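Local coordinates for protein cephalosporin acylase (Bacillus halodurans, PDB 2NLZ) that probably acts as a gamma-glutamyltranspeptidase-family acylase of the N-terminal nucleophile hydrolase clan, hydrolysing amide bonds such as those of cephalosporin side chains, at residues N86-V100 / L403-R416. The protein carries 1 engineered substitution. Numbering follows the deposited sequence.
Sequences NGSGRAPMSLTMEAV and LDPNHDNALKPGKR
Two antiparallel-running loops of the gamma-glutamyltranspeptidase family fold meet here: the connection from strand 81-87 to helix 97-101 pairs at R90 and A91 with the type II turn K412-K415. A91 uses both backbone polar atoms, its N donating to K415 O (2.8 Å) and its O accepting a weak bond from G414 N. The positive phi of G414 suits the third position of that turn.

R90 adds a side-chain bond. Its NE reaches G414 O at 2.8 Å with an N-H...O angle of 160°; the oxygen sits near the guanidinium plane, although NE approaches from above the carbonyl plane. Over one face of this guanidinium lies R416 CD, and the two guanidinium planes are turned 38° apart. R416 NE, 3.6 Å from R90 NH1, forms a salt bridge with E317, whose carboxylate also has a long, weak ion pair with R90, so this shared carboxylate probably offsets much of the like charge. Replacing R90 by an alanine is likely to cost G414 O its side-chain donor and take from the R416 side chain the guanidinium packed against it.

Farther along, contacts become apolar. With CG anti to the backbone N (chi1 171°), L411 brings its CD2 against both L95 CD2 and V100 CG1, each 3.9 Å away. M97 slides past L403 in the opposite direction, CG to CD2 3.8 Å, while its bent end brings CE against A410 CB at 4.0 Å. T96 CG2 meets P413 CG (3.8 Å), and T96 OG1 caps the helix by accepting from A99 N.

K415 NZ donates to D408 O and A410 O, tying the second loop internally. The arrangement is that of a strand-to-helix connection packed against a long loop where strand 81-87 leaves the antiparallel sheet of an Ntn-hydrolase fold.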
ATOM      1  N   ASN D  86     -18.517 -38.136  11.712  1.00 27.06           N
ATOM      2  CA  ASN D  86     -19.121 -37.258  12.701  1.00 28.44           C
ATOM      3  C   ASN D  86     -18.645 -37.645  14.080  1.00 27.23           C
ATOM      4  O   ASN D  86     -19.268 -38.460  14.756  1.00 29.13           O
ATOM      5  CB  ASN D  86     -20.655 -37.307  12.640  1.00 30.03           C
ATOM      6  CG  ASN D  86     -21.311 -36.182  13.425  1.00 32.01           C
ATOM      7  OD1 ASN D  86     -20.829 -35.792  14.485  1.00 19.00           O
ATOM      8  ND2 ASN D  86     -22.421 -35.649  12.899  1.00 26.84           N
ATOM      9  N   GLY D  87     -17.543 -37.050  14.505  1.00 19.48           N
ATOM     10  CA  GLY D  87     -17.037 -37.322  15.826  1.00 24.89           C
ATOM     11  C   GLY D  87     -17.569 -36.367  16.868  1.00 28.48           C
ATOM     12  O   GLY D  87     -16.859 -36.030  17.803  1.00 29.31           O
ATOM     13  N   SER D  88     -18.812 -35.921  16.705  1.00 37.34           N
ATOM     14  CA  SER D  88     -19.438 -35.015  17.661  1.00 38.47           C
ATOM     15  C   SER D  88     -20.189 -35.806  18.708  1.00 41.12           C
ATOM     16  O   SER D  88     -21.051 -36.618  18.379  1.00 46.63           O
ATOM     17  CB  SER D  88     -20.399 -34.071  16.954  1.00 34.30           C
ATOM     18  OG  SER D  88     -21.178 -33.340  17.875  1.00 56.72           O
ATOM     19  N   GLY D  89     -19.863 -35.563  19.968  1.00 40.82           N
ATOM     20  CA  GLY D  89     -20.521 -36.259  21.058  1.00 38.55           C
ATOM     21  C   GLY D  89     -21.829 -35.622  21.470  1.00 40.22           C
ATOM     22  O   GLY D  89     -22.044 -34.428  21.260  1.00 38.02           O
ATOM     23  N   ARG D  90     -22.708 -36.422  22.063  1.00 40.08           N
ATOM     24  CA  ARG D  90     -24.018 -35.931  22.466  1.00 43.22           C
ATOM     25  C   ARG D  90     -24.024 -35.411  23.908  1.00 35.45           C
ATOM     26  O   ARG D  90     -23.048 -35.593  24.642  1.00 35.19           O
ATOM     27  CB  ARG D  90     -25.104 -36.990  22.209  1.00 42.01           C
ATOM     28  CG  ARG D  90     -24.793 -38.410  22.703  1.00 62.00           C
ATOM     29  CD  ARG D  90     -25.235 -39.472  21.692  1.00 65.92           C
ATOM     30  NE  ARG D  90     -26.359 -39.040  20.866  1.00 60.99           N
ATOM     31  CZ  ARG D  90     -26.612 -39.459  19.624  1.00 55.22           C
ATOM     32  NH1 ARG D  90     -27.663 -38.982  18.974  1.00 38.66           N
ATOM     33  NH2 ARG D  90     -25.823 -40.337  19.017  1.00 62.93           N
ATOM     34  N   ALA D  91     -25.117 -34.742  24.283  1.00 35.71           N
ATOM     35  CA  ALA D  91     -25.295 -34.167  25.612  1.00 33.95           C
ATOM     36  C   ALA D  91     -25.509 -35.265  26.626  1.00 40.26           C
ATOM     37  O   ALA D  91     -26.058 -36.314  26.285  1.00 38.04           O
ATOM     38  CB  ALA D  91     -26.489 -33.232  25.618  1.00 30.27           C
ATOM     39  N   PRO D  92     -25.073 -35.035  27.878  1.00 40.95           N
ATOM     40  CA  PRO D  92     -25.314 -35.982  28.968  1.00 48.42           C
ATOM     41  C   PRO D  92     -26.784 -36.342  29.117  1.00 55.33           C
ATOM     42  O   PRO D  92     -27.658 -35.502  28.880  1.00 61.09           O
ATOM     43  CB  PRO D  92     -24.839 -35.221  30.203  1.00 39.95           C
ATOM     44  CG  PRO D  92     -23.811 -34.308  29.693  1.00 47.74           C
ATOM     45  CD  PRO D  92     -24.297 -33.871  28.338  1.00 44.75           C
ATOM     46  N   MET D  93     -27.048 -37.584  29.514  1.00 61.55           N
ATOM     47  CA  MET D  93     -28.410 -38.101  29.551  1.00 66.69           C
ATOM     48  C   MET D  93     -29.210 -37.505  30.708  1.00 63.25           C
ATOM     49  O   MET D  93     -30.444 -37.530  30.705  1.00 60.68           O
ATOM     50  CB  MET D  93     -28.398 -39.626  29.615  1.00 73.82           C
ATOM     51  CG  MET D  93     -29.605 -40.282  28.967  1.00 89.21           C
ATOM     52  SD  MET D  93     -29.694 -40.006  27.189  1.00 87.92           S
ATOM     53  CE  MET D  93     -28.438 -41.148  26.594  1.00 99.80           C
ATOM     54  N   SER D  94     -28.501 -36.955  31.687  1.00 56.93           N
ATOM     55  CA  SER D  94     -29.148 -36.252  32.790  1.00 58.22           C
ATOM     56  C   SER D  94     -29.312 -34.738  32.547  1.00 56.02           C
ATOM     57  O   SER D  94     -29.920 -34.037  33.360  1.00 54.15           O
ATOM     58  CB  SER D  94     -28.406 -36.526  34.106  1.00 60.95           C
ATOM     59  OG  SER D  94     -27.011 -36.306  33.973  1.00 65.60           O
ATOM     60  N   LEU D  95     -28.783 -34.241  31.428  1.00 58.89           N
ATOM     61  CA  LEU D  95     -28.850 -32.812  31.103  1.00 55.69           C
ATOM     62  C   LEU D  95     -30.130 -32.490  30.338  1.00 60.41           C
ATOM     63  O   LEU D  95     -30.216 -32.705  29.129  1.00 58.55           O
ATOM     64  CB  LEU D  95     -27.635 -32.382  30.278  1.00 55.27           C
ATOM     65  CG  LEU D  95     -26.886 -31.071  30.572  1.00 50.59           C
ATOM     66  CD1 LEU D  95     -26.118 -30.612  29.336  1.00 51.18           C
ATOM     67  CD2 LEU D  95     -27.776 -29.955  31.093  1.00 50.57           C
ATOM     68  N   THR D  96     -31.122 -31.975  31.056  1.00 69.26           N
ATOM     69  CA  THR D  96     -32.394 -31.606  30.454  1.00 75.36           C
ATOM     70  C   THR D  96     -32.599 -30.106  30.559  1.00 74.44           C
ATOM     71  O   THR D  96     -31.887 -29.424  31.295  1.00 67.18           O
ATOM     72  CB  THR D  96     -33.593 -32.327  31.118  1.00 78.84           C
ATOM     73  OG1 THR D  96     -33.635 -32.021  32.519  1.00 83.81           O
ATOM     74  CG2 THR D  96     -33.502 -33.838  30.926  1.00 86.56           C
ATOM     75  N   MET D  97     -33.586 -29.610  29.819  1.00 76.44           N
ATOM     76  CA  MET D  97     -33.905 -28.191  29.776  1.00 75.71           C
ATOM     77  C   MET D  97     -34.408 -27.699  31.121  1.00 80.65           C
ATOM     78  O   MET D  97     -34.045 -26.611  31.554  1.00 78.40           O
ATOM     79  CB  MET D  97     -34.964 -27.931  28.713  1.00 71.63           C
ATOM     80  CG  MET D  97     -34.695 -26.726  27.850  1.00 65.85           C
ATOM     81  SD  MET D  97     -35.978 -26.484  26.594  1.00 78.74           S
ATOM     82  CE  MET D  97     -36.202 -28.137  25.933  1.00 74.80           C
ATOM     83  N   GLU D  98     -35.239 -28.508  31.780  1.00 91.29           N
ATOM     84  CA  GLU D  98     -35.829 -28.127  33.068  1.00 97.90           C
ATOM     85  C   GLU D  98     -34.895 -28.320  34.261  1.00 98.24           C
ATOM     86  O   GLU D  98     -35.110 -27.726  35.319  1.00102.91           O
ATOM     87  CB  GLU D  98     -37.182 -28.817  33.320  1.00100.40           C
ATOM     88  CG  GLU D  98     -37.242 -30.306  32.997  1.00109.56           C
ATOM     89  CD  GLU D  98     -37.813 -30.586  31.615  1.00114.17           C
ATOM     90  OE1 GLU D  98     -38.616 -29.767  31.110  1.00112.71           O
ATOM     91  OE2 GLU D  98     -37.464 -31.636  31.037  1.00109.99           O
ATOM     92  N   ALA D  99     -33.866 -29.146  34.093  1.00 97.59           N
ATOM     93  CA  ALA D  99     -32.859 -29.320  35.136  1.00 96.69           C
ATOM     94  C   ALA D  99     -31.967 -28.084  35.229  1.00 98.90           C
ATOM     95  O   ALA D  99     -31.591 -27.657  36.324  1.00 94.08           O
ATOM     96  CB  ALA D  99     -32.028 -30.558  34.873  1.00 95.37           C
ATOM     97  N   VAL D 100     -31.641 -27.512  34.073  1.00105.09           N
ATOM     98  CA  VAL D 100     -30.819 -26.308  34.013  1.00111.09           C
ATOM     99  C   VAL D 100     -31.668 -25.048  34.231  1.00116.63           C
ATOM    100  O   VAL D 100     -31.172 -24.046  34.747  1.00118.07           O
ATOM    101  CB  VAL D 100     -29.956 -26.261  32.709  1.00108.04           C
ATOM    102  CG1 VAL D 100     -30.819 -26.244  31.463  1.00109.94           C
ATOM    103  CG2 VAL D 100     -28.996 -25.083  32.721  1.00113.34           C
ATOM    104  N   LEU D 403     -32.138 -22.800  24.907  1.00 56.75           N
ATOM    105  CA  LEU D 403     -33.028 -23.118  26.019  1.00 62.99           C
ATOM    106  C   LEU D 403     -34.463 -22.653  25.754  1.00 70.14           C
ATOM    107  O   LEU D 403     -35.315 -22.665  26.647  1.00 67.67           O
ATOM    108  CB  LEU D 403     -32.478 -22.553  27.324  1.00 61.60           C
ATOM    109  CG  LEU D 403     -31.187 -23.235  27.782  1.00 58.88           C
ATOM    110  CD1 LEU D 403     -30.624 -22.586  29.036  1.00 58.18           C
ATOM    111  CD2 LEU D 403     -31.413 -24.721  28.012  1.00 60.23           C
ATOM    112  N   ASP D 404     -34.703 -22.247  24.508  1.00 79.78           N
ATOM    113  CA  ASP D 404     -36.035 -21.969  23.992  1.00 91.40           C
ATOM    114  C   ASP D 404     -36.584 -23.286  23.439  1.00 94.51           C
ATOM    115  O   ASP D 404     -36.057 -23.812  22.456  1.00 96.84           O
ATOM    116  CB  ASP D 404     -35.960 -20.893  22.897  1.00 96.18           C
ATOM    117  CG  ASP D 404     -37.303 -20.617  22.233  1.00 99.37           C
ATOM    118  OD1 ASP D 404     -37.304 -20.300  21.025  1.00 99.53           O
ATOM    119  OD2 ASP D 404     -38.353 -20.702  22.904  1.00108.78           O
ATOM    120  N   PRO D 405     -37.644 -23.821  24.077  1.00 96.80           N
ATOM    121  CA  PRO D 405     -38.218 -25.134  23.767  1.00 93.15           C
ATOM    122  C   PRO D 405     -38.768 -25.256  22.351  1.00 89.24           C
ATOM    123  O   PRO D 405     -38.871 -26.365  21.827  1.00 86.05           O
ATOM    124  CB  PRO D 405     -39.368 -25.263  24.771  1.00 97.72           C
ATOM    125  CG  PRO D 405     -39.055 -24.293  25.852  1.00103.33           C
ATOM    126  CD  PRO D 405     -38.371 -23.159  25.174  1.00102.49           C
ATOM    127  N   ASN D 406     -39.117 -24.126  21.746  1.00 88.24           N
ATOM    128  CA  ASN D 406     -39.669 -24.109  20.393  1.00 87.24           C
ATOM    129  C   ASN D 406     -38.613 -24.046  19.288  1.00 80.64           C
ATOM    130  O   ASN D 406     -38.938 -24.158  18.104  1.00 79.59           O
ATOM    131  CB  ASN D 406     -40.681 -22.965  20.242  1.00 93.18           C
ATOM    132  CG  ASN D 406     -41.908 -23.149  21.119  1.00 95.85           C
ATOM    133  OD1 ASN D 406     -42.383 -22.204  21.739  1.00 99.43           O
ATOM    134  ND2 ASN D 406     -42.423 -24.370  21.176  1.00100.44           N
ATOM    135  N   HIS D 407     -37.353 -23.863  19.679  1.00 73.90           N
ATOM    136  CA  HIS D 407     -36.243 -23.879  18.726  1.00 66.29           C
ATOM    137  C   HIS D 407     -35.843 -25.318  18.468  1.00 59.09           C
ATOM    138  O   HIS D 407     -35.836 -26.127  19.388  1.00 61.04           O
ATOM    139  CB  HIS D 407     -35.042 -23.095  19.259  1.00 62.56           C
ATOM    140  CG  HIS D 407     -34.050 -22.722  18.202  1.00 68.81           C
ATOM    141  ND1 HIS D 407     -33.914 -21.434  17.732  1.00 76.97           N
ATOM    142  CD2 HIS D 407     -33.152 -23.467  17.517  1.00 70.67           C
ATOM    143  CE1 HIS D 407     -32.972 -21.403  16.806  1.00 78.81           C
ATOM    144  NE2 HIS D 407     -32.496 -22.625  16.655  1.00 76.45           N
ATOM    145  N   ASP D 408     -35.505 -25.630  17.222  1.00 53.09           N
ATOM    146  CA  ASP D 408     -35.118 -26.984  16.834  1.00 50.38           C
ATOM    147  C   ASP D 408     -33.849 -27.497  17.533  1.00 52.43           C
ATOM    148  O   ASP D 408     -33.727 -28.693  17.800  1.00 55.80           O
ATOM    149  CB  ASP D 408     -34.947 -27.073  15.318  1.00 50.64           C
ATOM    150  CG  ASP D 408     -36.227 -26.748  14.554  1.00 53.30           C
ATOM    151  OD1 ASP D 408     -37.339 -26.944  15.085  1.00 48.63           O
ATOM    152  OD2 ASP D 408     -36.112 -26.292  13.399  1.00 59.33           O
ATOM    153  N   ASN D 409     -32.911 -26.596  17.820  1.00 49.31           N
ATOM    154  CA  ASN D 409     -31.685 -26.930  18.553  1.00 46.49           C
ATOM    155  C   ASN D 409     -31.845 -26.747  20.074  1.00 45.91           C
ATOM    156  O   ASN D 409     -30.918 -26.313  20.770  1.00 44.88           O
ATOM    157  CB  ASN D 409     -30.502 -26.104  18.021  1.00 48.01           C
ATOM    158  CG  ASN D 409     -29.168 -26.626  18.496  1.00 47.70           C
ATOM    159  OD1 ASN D 409     -28.765 -27.729  18.138  1.00 39.24           O
ATOM    160  ND2 ASN D 409     -28.479 -25.838  19.325  1.00 35.99           N
ATOM    161  N   ALA D 410     -33.031 -27.077  20.582  1.00 43.26           N
ATOM    162  CA  ALA D 410     -33.291 -27.032  22.017  1.00 42.40           C
ATOM    163  C   ALA D 410     -32.526 -28.140  22.734  1.00 45.17           C
ATOM    164  O   ALA D 410     -32.339 -29.229  22.186  1.00 50.39           O
ATOM    165  CB  ALA D 410     -34.770 -27.156  22.283  1.00 40.10           C
ATOM    166  N   LEU D 411     -32.077 -27.855  23.953  1.00 43.43           N
ATOM    167  CA  LEU D 411     -31.340 -28.832  24.749  1.00 41.52           C
ATOM    168  C   LEU D 411     -32.210 -30.030  25.083  1.00 45.05           C
ATOM    169  O   LEU D 411     -33.298 -29.892  25.639  1.00 53.31           O
ATOM    170  CB  LEU D 411     -30.806 -28.198  26.034  1.00 40.72           C
ATOM    171  CG  LEU D 411     -30.187 -29.080  27.119  1.00 36.89           C
ATOM    172  CD1 LEU D 411     -28.979 -29.843  26.616  1.00 30.80           C
ATOM    173  CD2 LEU D 411     -29.799 -28.221  28.311  1.00 40.48           C
ATOM    174  N   LYS D 412     -31.712 -31.203  24.721  1.00 48.52           N
ATOM    175  CA  LYS D 412     -32.368 -32.464  25.002  1.00 54.88           C
ATOM    176  C   LYS D 412     -31.277 -33.426  25.468  1.00 53.07           C
ATOM    177  O   LYS D 412     -30.140 -33.335  25.001  1.00 54.53           O
ATOM    178  CB  LYS D 412     -33.027 -32.994  23.729  1.00 58.68           C
ATOM    179  CG  LYS D 412     -34.408 -33.599  23.916  1.00 80.71           C
ATOM    180  CD  LYS D 412     -35.508 -32.588  23.606  1.00 95.54           C
ATOM    181  CE  LYS D 412     -36.860 -33.275  23.495  1.00106.19           C
ATOM    182  NZ  LYS D 412     -37.883 -32.392  22.886  1.00105.69           N
ATOM    183  N   PRO D 413     -31.597 -34.328  26.412  1.00 53.37           N
ATOM    184  CA  PRO D 413     -30.612 -35.325  26.824  1.00 48.20           C
ATOM    185  C   PRO D 413     -30.277 -36.262  25.679  1.00 43.61           C
ATOM    186  O   PRO D 413     -31.178 -36.699  24.970  1.00 43.49           O
ATOM    187  CB  PRO D 413     -31.330 -36.093  27.939  1.00 49.05           C
ATOM    188  CG  PRO D 413     -32.779 -35.834  27.730  1.00 50.88           C
ATOM    189  CD  PRO D 413     -32.857 -34.454  27.165  1.00 53.50           C
ATOM    190  N   GLY D 414     -28.988 -36.529  25.481  1.00 44.62           N
ATOM    191  CA  GLY D 414     -28.539 -37.468  24.456  1.00 45.06           C
ATOM    192  C   GLY D 414     -28.610 -36.932  23.046  1.00 43.08           C
ATOM    193  O   GLY D 414     -28.517 -37.684  22.084  1.00 43.66           O
ATOM    194  N   LYS D 415     -28.775 -35.622  22.929  1.00 42.61           N
ATOM    195  CA  LYS D 415     -28.840 -34.959  21.636  1.00 41.38           C
ATOM    196  C   LYS D 415     -27.510 -34.255  21.391  1.00 38.22           C
ATOM    197  O   LYS D 415     -26.901 -33.752  22.330  1.00 38.82           O
ATOM    198  CB  LYS D 415     -29.988 -33.954  21.657  1.00 40.86           C
ATOM    199  CG  LYS D 415     -30.115 -33.072  20.425  1.00 44.60           C
ATOM    200  CD  LYS D 415     -31.154 -31.986  20.656  1.00 38.49           C
ATOM    201  CE  LYS D 415     -31.558 -31.323  19.363  1.00 41.49           C
ATOM    202  NZ  LYS D 415     -32.471 -30.193  19.594  1.00 37.16           N
ATOM    203  N   ARG D 416     -27.034 -34.228  20.151  1.00 36.65           N
ATOM    204  CA  ARG D 416     -25.862 -33.404  19.852  1.00 44.96           C
ATOM    205  C   ARG D 416     -26.265 -32.107  19.148  1.00 43.28           C
ATOM    206  O   ARG D 416     -27.211 -32.089  18.353  1.00 36.29           O
ATOM    207  CB  ARG D 416     -24.795 -34.185  19.084  1.00 43.39           C
ATOM    208  CG  ARG D 416     -25.324 -34.875  17.874  1.00 36.72           C
ATOM    209  CD  ARG D 416     -24.881 -36.319  17.824  1.00 30.68           C
ATOM    210  NE  ARG D 416     -25.581 -37.004  16.741  1.00 37.48           N
ATOM    211  CZ  ARG D 416     -24.981 -37.557  15.692  1.00 38.97           C
ATOM    212  NH1 ARG D 416     -23.655 -37.527  15.587  1.00 50.23           N
ATOM    213  NH2 ARG D 416     -25.703 -38.148  14.753  1.00 37.50           N
TER